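Local coordinates for CDA peptide synthetase I (Streptomyces coelicolor, PDB 5DUA), which is a nonribosomal peptide synthetase, represented here by its condensation domain, a fold of the CoA-dependent acyltransferase clan, at residues Val160-Ser165 against Gly307-Arg312. The protein carries 1 engineered substitution. Residues are numbered along the deposited sequence; the frame is centred on the assembly and turned at random.
Sequences VIDGTS and GMVSNR. With 5FQ (N-pentyl-L-alaninamide), chain E.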
loop_
_atom_site.group_PDB
_atom_site.type_symbol
_atom_site.label_atom_id
_atom_site.label_comp_id
_atom_site.label_asym_id
_atom_site.label_seq_id
_atom_site.Cartn_x
_atom_site.Cartn_y
_atom_site.Cartn_z
ATOM N N VAL B 160 3.740 9.790 4.260
ATOM C CA VAL B 160 2.464 10.496 4.456
ATOM C C VAL B 160 1.217 9.686 4.110
ATOM O O VAL B 160 0.142 10.003 4.625
ATOM C CB VAL B 160 2.406 11.827 3.659
ATOM C CG1 VAL B 160 3.368 12.843 4.264
ATOM C CG2 VAL B 160 2.669 11.625 2.183
ATOM N N ILE B 161 1.352 8.645 3.284
ATOM C CA ILE B 161 0.181 7.932 2.765
ATOM C C ILE B 161 0.475 6.442 2.619
ATOM O O ILE B 161 1.444 6.059 1.952
ATOM C CB ILE B 161 -0.278 8.523 1.384
ATOM C CG1 ILE B 161 -1.005 9.868 1.555
ATOM C CG2 ILE B 161 -1.184 7.535 0.617
ATOM C CD1 ILE B 161 -2.346 9.766 2.296
ATOM N N ASP B 162 -0.372 5.625 3.250
ATOM C CA ASP B 162 -0.343 4.173 3.125
ATOM C C ASP B 162 -1.506 3.734 2.233
ATOM O O ASP B 162 -2.310 4.559 1.799
ATOM C CB ASP B 162 -0.398 3.470 4.512
ATOM C CG ASP B 162 -1.584 3.919 5.393
ATOM O OD1 ASP B 162 -2.630 4.374 4.880
ATOM O OD2 ASP B 162 -1.461 3.802 6.638
ATOM N N GLY B 163 -1.574 2.437 1.953
ATOM C CA GLY B 163 -2.571 1.886 1.052
ATOM C C GLY B 163 -3.993 2.229 1.448
ATOM O O GLY B 163 -4.788 2.635 0.607
ATOM N N THR B 164 -4.315 2.052 2.727
ATOM C CA THR B 164 -5.614 2.450 3.256
ATOM C C THR B 164 -5.943 3.900 2.928
ATOM O O THR B 164 -7.065 4.222 2.546
ATOM C CB THR B 164 -5.681 2.257 4.797
ATOM O OG1 THR B 164 -5.710 0.861 5.105
ATOM C CG2 THR B 164 -6.924 2.894 5.387
ATOM N N SER B 165 -4.962 4.782 3.068
ATOM C CA SER B 165 -5.224 6.198 2.905
ATOM C C SER B 165 -5.405 6.595 1.452
ATOM O O SER B 165 -6.077 7.581 1.167
ATOM C CB SER B 165 -4.096 7.018 3.531
ATOM O OG SER B 165 -3.987 6.705 4.898
ATOM N N GLY B 307 -2.956 8.790 6.561
ATOM C CA GLY B 307 -1.633 8.815 7.142
ATOM C C GLY B 307 -0.864 7.568 6.805
ATOM O O GLY B 307 -1.153 6.905 5.814
ATOM N N MET B 308 0.148 7.278 7.617
ATOM C CA MET B 308 1.009 6.127 7.413
ATOM C C MET B 308 1.204 5.400 8.724
ATOM O O MET B 308 1.987 5.846 9.588
ATOM C CB MET B 308 2.351 6.572 6.839
ATOM C CG MET B 308 3.460 5.536 6.940
ATOM S SD MET B 308 2.962 3.914 6.351
ATOM C CE MET B 308 4.554 3.130 6.122
ATOM N N VAL B 309 0.496 4.285 8.883
ATOM C CA VAL B 309 0.523 3.525 10.130
ATOM C C VAL B 309 0.643 2.044 9.894
ATOM O O VAL B 309 0.648 1.281 10.855
ATOM C CB VAL B 309 -0.753 3.745 11.005
ATOM C CG1 VAL B 309 -0.665 5.044 11.801
ATOM C CG2 VAL B 309 -1.996 3.705 10.171
ATOM N N SER B 310 0.741 1.630 8.631
ATOM C CA SER B 310 0.777 0.210 8.308
ATOM C C SER B 310 1.992 -0.509 8.918
ATOM O O SER B 310 3.044 0.079 9.193
ATOM C CB SER B 310 0.762 -0.002 6.803
ATOM O OG SER B 310 1.761 0.776 6.178
ATOM N N ASN B 311 1.797 -1.802 9.118
ATOM C CA ASN B 311 2.743 -2.652 9.798
ATOM C C ASN B 311 2.917 -3.869 8.926
ATOM O O ASN B 311 1.995 -4.230 8.196
ATOM C CB ASN B 311 2.207 -3.003 11.186
ATOM C CG ASN B 311 3.237 -3.655 12.086
ATOM O OD1 ASN B 311 4.455 -3.534 11.884
ATOM N ND2 ASN B 311 2.746 -4.339 13.114
ATOM N N ARG B 312 4.101 -4.465 8.950
ATOM C CA ARG B 312 4.330 -5.713 8.239
ATOM C C ARG B 312 4.791 -6.781 9.223
ATOM O O ARG B 312 5.690 -6.538 10.007
ATOM C CB ARG B 312 5.366 -5.525 7.130
ATOM C CG ARG B 312 5.670 -6.822 6.384
ATOM C CD ARG B 312 6.584 -6.607 5.193
ATOM N NE ARG B 312 7.457 -5.454 5.379
ATOM C CZ ARG B 312 7.806 -4.602 4.417
ATOM N NH1 ARG B 312 7.358 -4.761 3.171
ATOM N NH2 ARG B 312 8.611 -3.583 4.707
HETATM C C01 5FQ E . 10.236 1.154 7.951
HETATM C C02 5FQ E . 8.820 1.464 7.493
HETATM C C03 5FQ E . 7.879 0.256 7.519
HETATM C C04 5FQ E . 7.920 -0.563 6.224
HETATM C C05 5FQ E . 7.330 0.178 5.022
HETATM N N06 5FQ E . 6.059 -0.367 4.549
HETATM C C07 5FQ E . 5.824 -0.689 3.268
HETATM O O08 5FQ E . 6.671 -0.585 2.389
HETATM C C09 5FQ E . 4.447 -1.205 2.925
HETATM C C10 5FQ E . 4.434 -2.731 2.940
HETATM N N11 5FQ E . 4.054 -0.761 1.571
#
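Asp162 and Gly307 are at the centre of this contact. The CB of Asp162 lies 3.9 Å from Met308 SD, with Ser310 OG also beside it. CG sits between the backbone N and the carbonyl carbon (chi1 54°), and both carboxylate oxygens lie close to Gly307 O without bonding it, an approach of acceptors that the neighbouring N-H donors and Arg297 probably offset. OD2 takes the N-H of Val309 at 3.0 Å in a nearly straight bond, the donor arriving on the anti side and somewhat out of the carboxylate plane; the same oxygen forms a salt bridge with Arg297. OD1 caps helix 163-182, accepting from Ser165 N at 3.0 Å. Val160-Gly163 form the end of the HHxxxDG motif of condensation domains; the bonds of its aspartate are consistent with a structural role. The backbones add Asp162 N to Gly307 O, 3.0 Å and bent (137°), while Ser165 OG receives Gly307 N at 2.9 Å. Met308 bends at chi2 (49°), bringing CE into van der Waals contact, 4.1 Å from N06 of N-pentyl-L-alaninamide, a ligand that is hydrogen-bonded to His158 NE2. Arg312 NH2 approaches C04 of its pentyl chain obliquely, at 3.4 Å.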